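Local coordinates for protein putative alpha-galactosidase (Bacteroides fragilis, PDB 4NZJ) that probably catalyses the hydrolysis of terminal, non-reducing alpha-D-galactose residues from alpha-galactosides as a member of glycosyl hydrolase family 27, at residues Y401-K406 and V415-R420; W351-S356 and R390-S395; D186-T191 and C222-D227; D142-L147 and G193-S198; S36-M41 and N79-S84. One frame throughout, in Å; residues are numbered along the deposited sequence. Where two conformers were deposited one is given.

Contact 1: Y401-K406 and V415-R420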
# COMPACT_ATOMS: atom_id res chain seq x y z
N TYR A 401 -17.21 15.87 12.72
CA TYR A 401 -16.59 15.56 11.44
C TYR A 401 -15.19 16.13 11.26
O TYR A 401 -14.81 17.12 11.90
CB TYR A 401 -17.51 16.02 10.29
CG TYR A 401 -17.69 17.52 10.16
CD1 TYR A 401 -16.75 18.30 9.49
CD2 TYR A 401 -18.82 18.15 10.67
CE1 TYR A 401 -16.92 19.67 9.36
CE2 TYR A 401 -18.99 19.52 10.54
CZ TYR A 401 -18.04 20.27 9.89
OH TYR A 401 -18.21 21.63 9.75
N ASP A 402 -14.43 15.48 10.38
CA ASP A 402 -13.12 15.93 9.97
C ASP A 402 -13.19 16.47 8.55
O ASP A 402 -13.99 16.00 7.73
CB ASP A 402 -12.12 14.78 9.85
CG ASP A 402 -11.81 14.09 11.16
OD1 ASP A 402 -12.12 14.63 12.23
OD2 ASP A 402 -11.21 12.99 11.06
N ILE A 403 -12.31 17.43 8.26
CA ILE A 403 -11.99 17.82 6.89
C ILE A 403 -10.51 17.53 6.67
O ILE A 403 -9.67 18.11 7.35
CB ILE A 403 -12.23 19.33 6.65
CG1 ILE A 403 -13.69 19.70 6.90
CG2 ILE A 403 -11.83 19.71 5.23
CD1 ILE A 403 -14.67 18.94 6.03
N TRP A 404 -10.21 16.61 5.75
CA TRP A 404 -8.84 16.27 5.40
C TRP A 404 -8.55 16.83 4.01
O TRP A 404 -9.41 16.80 3.14
CB TRP A 404 -8.66 14.76 5.36
CG TRP A 404 -8.79 14.06 6.67
CD1 TRP A 404 -9.94 13.78 7.34
CD2 TRP A 404 -7.73 13.48 7.44
NE1 TRP A 404 -9.67 13.09 8.50
CE2 TRP A 404 -8.31 12.89 8.58
CE3 TRP A 404 -6.34 13.42 7.29
CZ2 TRP A 404 -7.56 12.25 9.57
CZ3 TRP A 404 -5.59 12.78 8.26
CH2 TRP A 404 -6.20 12.20 9.39
N VAL A 405 -7.32 17.31 3.81
CA VAL A 405 -6.96 17.99 2.57
C VAL A 405 -5.62 17.47 2.06
O VAL A 405 -4.63 17.46 2.79
CB VAL A 405 -6.86 19.51 2.78
CG1 VAL A 405 -6.54 20.21 1.47
CG2 VAL A 405 -8.16 20.04 3.37
N LYS A 406 -5.61 17.04 0.80
CA LYS A 406 -4.42 16.46 0.16
C LYS A 406 -4.12 17.21 -1.14
O LYS A 406 -4.84 17.05 -2.13
CB LYS A 406 -4.67 14.98 -0.13
CG LYS A 406 -3.44 14.15 -0.55
CD LYS A 406 -3.90 12.83 -1.13
CE LYS A 406 -2.85 11.72 -1.10
NZ LYS A 406 -1.58 12.07 -1.77
N VAL A 415 -10.28 16.81 -1.15
CA VAL A 415 -10.88 17.18 0.12
C VAL A 415 -11.81 16.06 0.56
O VAL A 415 -12.72 15.69 -0.19
CB VAL A 415 -11.65 18.51 0.01
CG1 VAL A 415 -12.37 18.83 1.32
CG2 VAL A 415 -10.72 19.64 -0.38
N ALA A 416 -11.59 15.52 1.75
CA ALA A 416 -12.44 14.47 2.30
C ALA A 416 -13.20 15.02 3.50
O ALA A 416 -12.59 15.53 4.44
CB ALA A 416 -11.62 13.27 2.72
N CYS A 417 -14.53 14.90 3.45
CA CYS A 417 -15.39 15.27 4.57
C CYS A 417 -15.83 13.99 5.25
O CYS A 417 -16.54 13.18 4.65
CB CYS A 417 -16.61 16.03 4.06
SG CYS A 417 -16.21 17.51 3.11
N PHE A 418 -15.39 13.79 6.48
CA PHE A 418 -15.56 12.52 7.16
C PHE A 418 -16.40 12.69 8.42
O PHE A 418 -15.99 13.36 9.36
CB PHE A 418 -14.20 11.93 7.50
CG PHE A 418 -14.25 10.75 8.43
CD1 PHE A 418 -15.14 9.70 8.22
CD2 PHE A 418 -13.37 10.68 9.52
CE1 PHE A 418 -15.17 8.61 9.08
CE2 PHE A 418 -13.40 9.59 10.38
CZ PHE A 418 -14.29 8.56 10.16
N ASN A 419 -17.58 12.09 8.40
CA ASN A 419 -18.47 12.07 9.53
C ASN A 419 -18.11 10.95 10.49
O ASN A 419 -18.33 9.78 10.19
CB ASN A 419 -19.91 11.90 9.04
CG ASN A 419 -20.92 11.94 10.17
OD1 ASN A 419 -20.63 12.41 11.26
ND2 ASN A 419 -22.13 11.46 9.90
N ARG A 420 -17.54 11.30 11.64
CA ARG A 420 -17.25 10.33 12.70
C ARG A 420 -18.50 9.81 13.39
O ARG A 420 -18.51 8.69 13.90
CB ARG A 420 -16.37 10.96 13.79
CG ARG A 420 -14.94 10.51 13.78
CD ARG A 420 -14.15 11.31 14.81
NE ARG A 420 -13.85 12.64 14.28
CZ ARG A 420 -14.38 13.79 14.69
NH1 ARG A 420 -15.27 13.84 15.68
NH2 ARG A 420 -14.02 14.92 14.10
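The beta hairpin of strands 401-407 and 413-419 is held here by two antiparallel hydrogen-bonded pairs, D402 with F418 and W404 with A416. In the first, D402 N meets F418 O at 2.8 Å and F418 N meets D402 O at 2.9 Å; the second repeats this pattern, and the residues between form non-hydrogen-bonded pairs. On the face that carries D402, W404, A416 and F418, the D402 carboxylate is the polar centre. With its CG anti to the carbonyl carbon (chi1 -65°), it sends OD1 to R420 and OD2 to its own strand neighbour W404. R420 NH2 reaches D402 OD1 at 2.7 Å in a nearly straight salt bridge that runs in the guanidinium plane, while R420 NE adds a weak, longer bond to the same oxygen. D402 OD2 accepts from W404 NE1 at 3.0 Å and also lies at the edge of the F418 ring, 3.5 Å from F418 CD2. The two strands belong to the antiparallel sheet of the C-terminal beta-sandwich domain, and this face turns to helix 341-353 of the barrel: L350 touches both W404 and F418. S398 O takes a further bond from R420 NH2, and D399 O one from R420 NH1, fixing the guanidinium group. On the other face, I403, V415 and C417 form an apolar patch. I403 uses both of its branches there, CD1 against C417 SG at 3.6 Å and CG2 against V415 CG1 at 4.0 Å; V427 of strand 425-430 packs on I403, and L429 on C417.

Contact 2: W351-S356 and R390-S395; sequences WCMMAS and RQAERS
A392 meets the last turn of helix 341-353 through its N-H and its methyl group. Its backbone N donates to M353 O at 2.9 Å, with the donor tilted 27° from the carbonyl plane. The methyl carbon, A392 CB, rests 3.9 Å from CB of selenomethionine M353, whose chain bends twice and brings its terminal CE back near the same methyl. Next to this pair the aliphatic part of Q391 lies along the following carbonyl, Q391 CG coming within 3.2 Å of M354 O; CG stands opposite the backbone N (chi1 170°) and the rest of the chain is extended. A355 CB packs at 3.8 Å from R390 O. A355 has positive phi because it is the C-prime residue of a Schellman motif, in which S356 N returns to W351 O and A355 N to C352 O. The helix thus ends just where the chain swings toward strand 358-360 of the barrel, while 390-395 leads into strand 393-397 of the C-terminal sheet, so the contact lies at the seam of these two domains. Farther out, water 1 sits 2.9 Å from A355 O and equally near Q391 OE1, and N316 ND2 also binds Q391 OE1. Selenomethionine M354 turns back over its helix: M354 CE stands 3.4 Å above the W351 ring plane, offset toward the rim, and W351 NE1 is in turn held by D319 O.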
# COMPACT_ATOMS: atom_id res chain seq x y z
N TRP A 351 -7.27 6.02 4.45
CA TRP A 351 -5.97 5.41 4.12
C TRP A 351 -5.49 5.93 2.75
O TRP A 351 -4.30 6.21 2.55
CB TRP A 351 -6.06 3.88 4.12
CG TRP A 351 -5.67 3.18 5.42
CD1 TRP A 351 -4.78 2.16 5.54
CD2 TRP A 351 -6.15 3.45 6.75
NE1 TRP A 351 -4.69 1.75 6.84
CE2 TRP A 351 -5.50 2.53 7.62
CE3 TRP A 351 -7.06 4.36 7.31
CZ2 TRP A 351 -5.73 2.51 9.00
CZ3 TRP A 351 -7.29 4.33 8.68
CH2 TRP A 351 -6.62 3.41 9.51
N CYS A 352 -6.41 6.10 1.80
CA CYS A 352 -6.04 6.66 0.51
C CYS A 352 -5.57 8.11 0.66
O CYS A 352 -4.50 8.48 0.17
CB CYS A 352 -7.18 6.55 -0.50
SG CYS A 352 -7.41 4.86 -1.12
N MSE A 353 -6.36 8.92 1.35
CA MSE A 353 -6.02 10.34 1.57
C MSE A 353 -4.72 10.54 2.30
O MSE A 353 -4.01 11.49 2.04
CB MSE A 353 -7.11 11.03 2.40
CG MSE A 353 -8.43 11.19 1.65
SE MSE A 353 -8.35 12.55 0.25
CE MSE A 353 -8.21 14.13 1.40
N MSE A 354 -4.41 9.64 3.24
CA MSE A 354 -3.19 9.76 4.07
C MSE A 354 -1.96 9.19 3.39
O MSE A 354 -0.90 9.12 4.01
CB MSE A 354 -3.42 9.05 5.40
CG MSE A 354 -4.47 9.77 6.25
SE MSE A 354 -4.66 8.97 8.04
CE MSE A 354 -4.91 7.09 7.53
N ALA A 355 -2.06 8.83 2.11
CA ALA A 355 -0.95 8.23 1.38
C ALA A 355 -0.40 7.04 2.17
O ALA A 355 0.82 6.88 2.31
CB ALA A 355 0.13 9.26 1.08
N SER A 356 -1.31 6.22 2.67
CA SER A 356 -0.96 5.05 3.47
C SER A 356 -0.67 3.87 2.57
O SER A 356 -1.24 3.75 1.49
CB SER A 356 -2.11 4.68 4.40
OG SER A 356 -2.47 5.75 5.23
N ARG A 390 1.79 13.49 -1.05
CA ARG A 390 1.47 14.21 0.18
C ARG A 390 0.47 13.42 1.02
O ARG A 390 -0.56 12.97 0.52
CB ARG A 390 0.90 15.60 -0.14
CG ARG A 390 1.86 16.54 -0.86
CD ARG A 390 2.68 17.39 0.10
NE ARG A 390 2.96 18.71 -0.46
CZ ARG A 390 4.01 19.00 -1.22
NH1 ARG A 390 4.91 18.07 -1.51
NH2 ARG A 390 4.17 20.23 -1.68
N GLN A 391 0.79 13.23 2.29
CA GLN A 391 -0.17 12.69 3.24
C GLN A 391 -1.14 13.81 3.58
O GLN A 391 -0.73 14.90 3.97
CB GLN A 391 0.55 12.20 4.50
CG GLN A 391 -0.38 11.83 5.65
CD GLN A 391 0.31 11.02 6.73
OE1 GLN A 391 1.18 10.20 6.44
NE2 GLN A 391 -0.08 11.25 7.98
N ALA A 392 -2.44 13.55 3.43
CA ALA A 392 -3.45 14.56 3.74
C ALA A 392 -3.29 15.09 5.16
O ALA A 392 -3.01 14.33 6.08
CB ALA A 392 -4.84 13.99 3.57
N GLU A 393 -3.50 16.39 5.32
CA GLU A 393 -3.58 17.01 6.63
C GLU A 393 -5.03 17.00 7.07
O GLU A 393 -5.93 17.20 6.25
CB GLU A 393 -3.09 18.46 6.56
CG GLU A 393 -1.59 18.61 6.38
CD GLU A 393 -1.19 20.05 6.18
OE1 GLU A 393 -1.40 20.58 5.07
OE2 GLU A 393 -0.65 20.67 7.12
N ARG A 394 -5.25 16.79 8.36
CA ARG A 394 -6.58 16.95 8.92
C ARG A 394 -6.70 18.41 9.33
O ARG A 394 -6.34 18.80 10.44
CB ARG A 394 -6.83 16.00 10.09
CG ARG A 394 -8.24 16.10 10.64
CD ARG A 394 -8.49 15.11 11.76
NE ARG A 394 -7.63 15.37 12.90
CZ ARG A 394 -7.50 14.56 13.96
NH1 ARG A 394 -8.17 13.42 14.02
NH2 ARG A 394 -6.69 14.89 14.95
N SER A 395 -7.19 19.22 8.39
CA SER A 395 -7.25 20.67 8.55
C SER A 395 -8.24 21.09 9.62
O SER A 395 -8.05 22.12 10.29
CB SER A 395 -7.60 21.33 7.23
OG SER A 395 -6.64 21.01 6.24
O HOH W 1 2.23 8.27 4.49

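Contact 3: D186-T191 and C222-D227; sequences DAAEKT and CNAPVD
D186 and N223 both reach across this contact, one from each loop, their side chains running roughly at right angles to each other. The D186 carboxylate is carried out by a CG lying opposite the backbone N (chi1 -170°), which sets its two oxygens against the backbone of C222. D186 OD2 takes a weak, bent bond from C222 N at 3.0 Å and touches C222 CB, while D186 OD1 comes within 2.6 Å of C222 O. That carbonyl is also close to A188, whose CB lies 3.2 Å from C222 O. Both loops follow consecutive strands of the parallel barrel, 180-186 and 216-220, at their C-terminal ends, the end at which TIM barrels carry their active sites. C222 is tied back to the first loop by its disulfide with C192. N223 turns its amide over K190: ND2 donates to K190 O at 3.0 Å, and although the N-H points almost straight at the oxygen (169°), it arrives from above the carbonyl plane. The CB atoms of N223 and A188 pack at 3.9 Å. At the outer side, water 2 donates to both E189 OE1 and N223 O, and K190 NZ extends to E149 in a salt bridge.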
# COMPACT_ATOMS: atom_id res chain seq x y z
N ASP A 186 12.62 -10.32 12.36
CA ASP A 186 12.54 -9.54 13.59
C ASP A 186 13.97 -9.20 14.01
O ASP A 186 14.88 -10.02 13.85
CB ASP A 186 11.85 -10.40 14.65
CG ASP A 186 11.49 -9.63 15.90
OD1 ASP A 186 12.41 -9.31 16.68
OD2 ASP A 186 10.28 -9.39 16.12
N ALA A 187 14.13 -8.00 14.58
CA ALA A 187 15.44 -7.50 15.03
C ALA A 187 15.82 -8.04 16.41
O ALA A 187 16.21 -7.28 17.31
CB ALA A 187 15.43 -5.98 15.04
N ALA A 188 15.73 -9.35 16.55
CA ALA A 188 16.06 -10.03 17.79
C ALA A 188 16.37 -11.49 17.46
O ALA A 188 16.30 -11.90 16.29
CB ALA A 188 14.89 -9.94 18.77
N GLU A 189 16.69 -12.27 18.47
CA GLU A 189 16.98 -13.68 18.31
C GLU A 189 15.70 -14.46 17.95
O GLU A 189 15.74 -15.48 17.26
CB GLU A 189 17.62 -14.23 19.59
CG GLU A 189 18.94 -13.56 19.98
CD GLU A 189 18.80 -12.25 20.76
OE1 GLU A 189 17.67 -11.73 20.90
OE2 GLU A 189 19.83 -11.74 21.24
N LYS A 190 14.55 -13.96 18.43
CA LYS A 190 13.26 -14.61 18.19
C LYS A 190 12.22 -13.60 17.72
O LYS A 190 12.22 -12.45 18.15
CB LYS A 190 12.76 -15.29 19.46
CG LYS A 190 13.65 -16.40 19.98
CD LYS A 190 13.52 -17.66 19.15
CE LYS A 190 14.31 -18.81 19.77
NZ LYS A 190 13.91 -20.13 19.21
N THR A 191 11.31 -14.05 16.85
CA THR A 191 10.24 -13.20 16.35
C THR A 191 9.13 -13.06 17.40
O THR A 191 9.19 -13.71 18.45
CB THR A 191 9.59 -13.77 15.08
OG1 THR A 191 8.90 -14.99 15.39
CG2 THR A 191 10.63 -14.03 13.99
N CYS A 222 9.88 -7.24 18.16
CA CYS A 222 9.65 -8.05 19.36
C CYS A 222 10.96 -8.55 19.96
O CYS A 222 11.91 -8.86 19.24
CB CYS A 222 8.74 -9.25 19.08
SG CYS A 222 7.00 -8.79 18.91
N ASN A 223 10.99 -8.63 21.29
CA ASN A 223 12.13 -9.18 22.02
C ASN A 223 13.43 -8.39 21.92
O ASN A 223 14.49 -8.89 22.28
CB ASN A 223 12.37 -10.64 21.60
CG ASN A 223 11.15 -11.50 21.81
OD1 ASN A 223 10.59 -11.52 22.90
ND2 ASN A 223 10.73 -12.21 20.77
N ALA A 224 13.33 -7.15 21.44
CA ALA A 224 14.49 -6.26 21.34
C ALA A 224 14.40 -5.19 22.43
O ALA A 224 13.32 -4.91 22.94
CB ALA A 224 14.54 -5.62 19.97
N PRO A 225 15.55 -4.59 22.80
CA PRO A 225 15.52 -3.59 23.87
C PRO A 225 14.70 -2.35 23.51
O PRO A 225 14.70 -1.92 22.36
CB PRO A 225 17.00 -3.22 24.05
CG PRO A 225 17.76 -4.37 23.50
CD PRO A 225 16.93 -4.87 22.36
N VAL A 226 14.01 -1.79 24.50
CA VAL A 226 13.17 -0.61 24.31
C VAL A 226 14.00 0.59 23.82
O VAL A 226 13.51 1.42 23.05
CB VAL A 226 12.41 -0.24 25.61
CG1 VAL A 226 11.68 1.09 25.48
CG2 VAL A 226 11.43 -1.35 25.98
N ASP A 227 15.26 0.63 24.25
CA ASP A 227 16.20 1.72 23.96
C ASP A 227 16.19 2.21 22.51
O ASP A 227 16.36 1.41 21.59
CB ASP A 227 17.61 1.28 24.34
CG ASP A 227 17.73 0.92 25.82
OD1 ASP A 227 17.13 1.63 26.65
OD2 ASP A 227 18.42 -0.07 26.14
O HOH W 2 17.18 -8.92 21.44

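Contact 4: D142-L147 and G193-S198; sequences DDFWQL and GGVCGS
Q146 crosses V195 obliquely on its way to the backbone of C196. Its CB lies over one face of the neighbouring W145 ring, 3.6 Å above the plane and offset toward the rim. A chi1 of 71° puts CG between the backbone N and the carbonyl carbon, where CG comes within 3.6 Å of C196 O. The chain then bends at chi2, and the V195 methyl CG2 lies alongside the amide, 3.6 Å from Q146 CD and about as near to OE1. At the tip, Q146 NE2 donates to C196 O at 3.0 Å, nearly along the carbonyl axis. Beside it C196 N bonds to L147 O at 3.2 Å, so C196 is gripped through both backbone groups. V195 is shared: its CG1 meets F144 CD2 at 3.8 Å, and the two side chains cross at about a right angle. D143 secures the start of the second loop, OD2 taking G193 N at 2.9 Å while OD1 accepts from F144 N and from T191 OG1. The same D143 OD2 also binds a glycerol, probably from the crystallisation liquor. These are the loops that follow strands 138-140 and 180-186 of the catalytic TIM barrel, and the bound glycerol is consistent with a pocket at this end of the barrel, as expected of a glycosidase of this family.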
# COMPACT_ATOMS: atom_id res chain seq x y z
N ASP A 142 4.08 -13.51 6.32
CA ASP A 142 4.32 -12.97 7.65
C ASP A 142 5.08 -14.00 8.51
O ASP A 142 5.88 -14.77 7.98
CB ASP A 142 2.99 -12.53 8.28
CG ASP A 142 3.18 -11.41 9.31
OD1 ASP A 142 3.31 -10.23 8.91
OD2 ASP A 142 3.22 -11.73 10.52
N ASP A 143 4.85 -14.02 9.82
CA ASP A 143 5.64 -14.80 10.77
C ASP A 143 5.41 -16.31 10.56
O ASP A 143 4.42 -16.73 9.96
CB ASP A 143 5.24 -14.37 12.19
CG ASP A 143 6.30 -14.63 13.26
OD1 ASP A 143 7.36 -15.24 13.00
OD2 ASP A 143 6.04 -14.18 14.40
N PHE A 144 6.35 -17.12 11.06
CA PHE A 144 6.25 -18.60 11.06
C PHE A 144 6.48 -19.29 9.70
O PHE A 144 6.14 -20.46 9.55
CB PHE A 144 4.92 -19.11 11.64
CG PHE A 144 4.70 -18.78 13.09
CD1 PHE A 144 4.06 -17.61 13.45
CD2 PHE A 144 5.09 -19.67 14.08
CE1 PHE A 144 3.82 -17.32 14.78
CE2 PHE A 144 4.86 -19.39 15.41
CZ PHE A 144 4.22 -18.21 15.76
N TRP A 145 7.06 -18.59 8.72
CA TRP A 145 7.55 -19.27 7.51
C TRP A 145 8.83 -20.07 7.83
O TRP A 145 9.18 -21.01 7.11
CB TRP A 145 7.82 -18.28 6.38
CG TRP A 145 8.88 -17.29 6.70
CD1 TRP A 145 8.72 -16.05 7.24
CD2 TRP A 145 10.29 -17.46 6.50
NE1 TRP A 145 9.95 -15.44 7.41
CE2 TRP A 145 10.92 -16.29 6.96
CE3 TRP A 145 11.08 -18.51 6.00
CZ2 TRP A 145 12.31 -16.13 6.92
CZ3 TRP A 145 12.45 -18.34 5.96
CH2 TRP A 145 13.05 -17.16 6.42
N GLN A 146 9.51 -19.67 8.90
CA GLN A 146 10.77 -20.27 9.32
C GLN A 146 10.60 -21.12 10.58
O GLN A 146 9.61 -20.97 11.31
CB GLN A 146 11.82 -19.18 9.57
CG GLN A 146 11.61 -18.31 10.81
CD GLN A 146 10.67 -17.13 10.57
OE1 GLN A 146 9.49 -17.30 10.23
NE2 GLN A 146 11.19 -15.91 10.76
N LEU A 147 11.57 -21.98 10.84
CA LEU A 147 11.56 -22.84 12.02
C LEU A 147 12.03 -22.07 13.26
O LEU A 147 12.61 -20.98 13.13
CB LEU A 147 12.44 -24.08 11.79
CG LEU A 147 12.00 -25.00 10.65
CD1 LEU A 147 12.94 -26.20 10.56
CD2 LEU A 147 10.57 -25.47 10.83
N GLY A 193 6.21 -14.31 17.26
CA GLY A 193 5.64 -15.65 17.42
C GLY A 193 6.55 -16.68 18.07
O GLY A 193 6.10 -17.77 18.44
N GLY A 194 7.84 -16.36 18.18
CA GLY A 194 8.79 -17.22 18.85
C GLY A 194 9.59 -18.13 17.92
O GLY A 194 10.13 -19.14 18.37
N VAL A 195 9.67 -17.77 16.64
CA VAL A 195 10.55 -18.50 15.70
C VAL A 195 11.79 -17.64 15.42
O VAL A 195 11.94 -16.56 15.99
CB VAL A 195 9.81 -18.95 14.42
CG1 VAL A 195 8.80 -20.03 14.77
CG2 VAL A 195 9.14 -17.79 13.72
N CYS A 196 12.70 -18.12 14.58
CA CYS A 196 14.03 -17.50 14.50
C CYS A 196 14.00 -16.11 13.86
O CYS A 196 13.41 -15.93 12.80
CB CYS A 196 14.99 -18.39 13.73
SG CYS A 196 16.71 -17.93 14.01
N GLY A 197 14.63 -15.14 14.52
CA GLY A 197 14.81 -13.79 13.97
C GLY A 197 16.23 -13.58 13.44
O GLY A 197 17.04 -14.51 13.43
N SER A 198 16.55 -12.34 13.06
CA SER A 198 17.77 -12.04 12.30
C SER A 198 18.86 -11.28 13.06
O SER A 198 19.92 -10.99 12.49
CB SER A 198 17.40 -11.22 11.06
OG SER A 198 16.62 -11.98 10.15

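Contact 5: S36-M41 and N79-S84; sequences SGQRPM and NALGVS
N79 ND2 is gripped by two backbone carbonyls, Q38 O across the contact at 2.9 Å and G11 O from the N-terminal part of the chain. The bond to Q38 O is moderately bent (146°), with the oxygen tilted out of the N79 amide plane. The other end of that amide serves its own turn: N79 OD1 accepts from L81 N at 2.8 Å, an Asx turn, and more weakly from G82 N. With both ends engaged, the amide cannot easily rotate. Its CG sits between the backbone N and the carbonyl carbon (chi1 67°), which swings the group toward 36-41. There N79 CB comes within 3.4 Å of P40 O, and selenomethionine M41 curls its SE and CE against the same side chain. Q38 crosses N79 at about a right angle, its CG 3.6 Å from N79 ND2, and then runs extended to the tip of the turn. Its own amide packs there, Q38 OE1 on L81 CD1 at 3.3 Å and Q38 NE2 on the methyl of A80. Water 3 closes the outer side by donating to P40 O at 2.9 Å and accepting from A80 N and, weakly, from Q38 NE2. P40 follows a cis peptide bond, and R39 points the other way to a salt bridge with D133. The type I turn N79-G82 connects the hairpin strands 69-79 and 82-92, whereas 36-41 carries the chain from strand 28-36 in one sheet to strand 42-46 in the other: a crossover loop packed on a hairpin turn in the N-terminal Ig-like beta sandwich.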
# COMPACT_ATOMS: atom_id res chain seq x y z
N SER A 36 -7.65 -1.83 -16.34
CA SER A 36 -9.05 -2.21 -16.36
C SER A 36 -9.51 -2.35 -17.81
O SER A 36 -8.91 -1.79 -18.72
CB SER A 36 -9.90 -1.17 -15.63
OG SER A 36 -9.51 -1.05 -14.28
N GLY A 37 -10.59 -3.11 -18.01
CA GLY A 37 -11.20 -3.23 -19.34
C GLY A 37 -11.45 -4.67 -19.72
O GLY A 37 -10.88 -5.60 -19.14
N GLN A 38 -12.30 -4.87 -20.73
CA GLN A 38 -12.62 -6.23 -21.14
C GLN A 38 -11.39 -6.91 -21.72
O GLN A 38 -10.52 -6.26 -22.31
CB GLN A 38 -13.81 -6.26 -22.11
CG GLN A 38 -13.46 -6.08 -23.58
CD GLN A 38 -14.61 -6.48 -24.48
OE1 GLN A 38 -15.78 -6.23 -24.17
NE2 GLN A 38 -14.30 -7.10 -25.61
N ARG A 39 -11.30 -8.22 -21.53
CA ARG A 39 -10.25 -9.05 -22.12
C ARG A 39 -10.81 -9.75 -23.36
O ARG A 39 -12.03 -9.90 -23.49
CB ARG A 39 -9.73 -10.06 -21.10
CG ARG A 39 -8.50 -9.60 -20.33
CD ARG A 39 -8.73 -8.34 -19.50
NE ARG A 39 -7.51 -7.97 -18.79
CZ ARG A 39 -7.32 -6.84 -18.12
NH1 ARG A 39 -8.26 -5.91 -18.04
NH2 ARG A 39 -6.16 -6.64 -17.51
N PRO A 40 -9.93 -10.20 -24.28
CA PRO A 40 -8.46 -10.15 -24.23
C PRO A 40 -7.87 -8.75 -24.42
O PRO A 40 -8.50 -7.88 -25.03
CB PRO A 40 -8.04 -11.08 -25.38
CG PRO A 40 -9.18 -11.05 -26.32
CD PRO A 40 -10.41 -10.90 -25.48
N MSE A 41 -6.67 -8.56 -23.89
CA MSE A 41 -5.99 -7.26 -23.87
C MSE A 41 -4.62 -7.41 -24.47
O MSE A 41 -3.97 -8.44 -24.31
CB MSE A 41 -5.93 -6.83 -22.41
CG MSE A 41 -5.33 -5.45 -22.14
SE MSE A 41 -6.59 -4.00 -22.58
CE MSE A 41 -7.78 -4.14 -21.01
N ASN A 79 -7.97 -3.24 -26.49
CA ASN A 79 -8.89 -4.37 -26.56
C ASN A 79 -9.91 -4.13 -27.69
O ASN A 79 -9.78 -3.16 -28.45
CB ASN A 79 -9.56 -4.65 -25.20
CG ASN A 79 -10.52 -3.56 -24.76
OD1 ASN A 79 -10.95 -2.72 -25.55
ND2 ASN A 79 -10.86 -3.57 -23.47
N ALA A 80 -10.91 -5.00 -27.80
CA ALA A 80 -11.92 -4.89 -28.86
C ALA A 80 -12.70 -3.57 -28.84
O ALA A 80 -13.23 -3.15 -29.88
CB ALA A 80 -12.88 -6.07 -28.77
N LEU A 81 -12.77 -2.91 -27.68
CA LEU A 81 -13.59 -1.71 -27.52
C LEU A 81 -12.82 -0.39 -27.59
O LEU A 81 -13.44 0.67 -27.67
CB LEU A 81 -14.36 -1.77 -26.19
CG LEU A 81 -15.29 -2.98 -26.03
CD1 LEU A 81 -15.97 -2.93 -24.67
CD2 LEU A 81 -16.33 -3.04 -27.14
N GLY A 82 -11.49 -0.43 -27.57
CA GLY A 82 -10.70 0.81 -27.69
C GLY A 82 -9.29 0.73 -27.15
O GLY A 82 -8.73 -0.36 -26.99
N VAL A 83 -8.71 1.91 -26.88
CA VAL A 83 -7.33 2.02 -26.43
C VAL A 83 -7.18 3.00 -25.26
O VAL A 83 -7.97 3.93 -25.11
CB VAL A 83 -6.38 2.48 -27.57
CG1 VAL A 83 -6.54 1.58 -28.79
CG2 VAL A 83 -6.62 3.94 -27.94
N SER A 84 -6.16 2.76 -24.44
CA SER A 84 -5.76 3.67 -23.38
C SER A 84 -4.28 3.94 -23.57
O SER A 84 -3.50 3.00 -23.74
CB SER A 84 -6.01 3.03 -22.00
OG SER A 84 -5.54 3.85 -20.93
O HOH W 3 -11.08 -7.70 -26.33

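In the fold
Contacts 3 and 4 form one unit at the C-terminal end of the barrel strands. Their centres are 12 Å apart, their segments alternate along the chain, and they meet where D186 O lies 3.0 Å from S198 N; a bound glycerol lies about 3 Å from the D143 side chain, and the T191 side chain is about 6 Å from a glycerol. Contact 2 joins helix 341-353 of the barrel to the C-terminal sheet, in which contact 1 lies; their centres are 10 Å apart, and K406 NZ lies 2.7 Å from R390 O. Contact 2 is about 15 Å from contact 4 between nearest atoms. Contact 5, in the Ig-like domain, touches none of the others, its centre about 44 Å from that of contact 4.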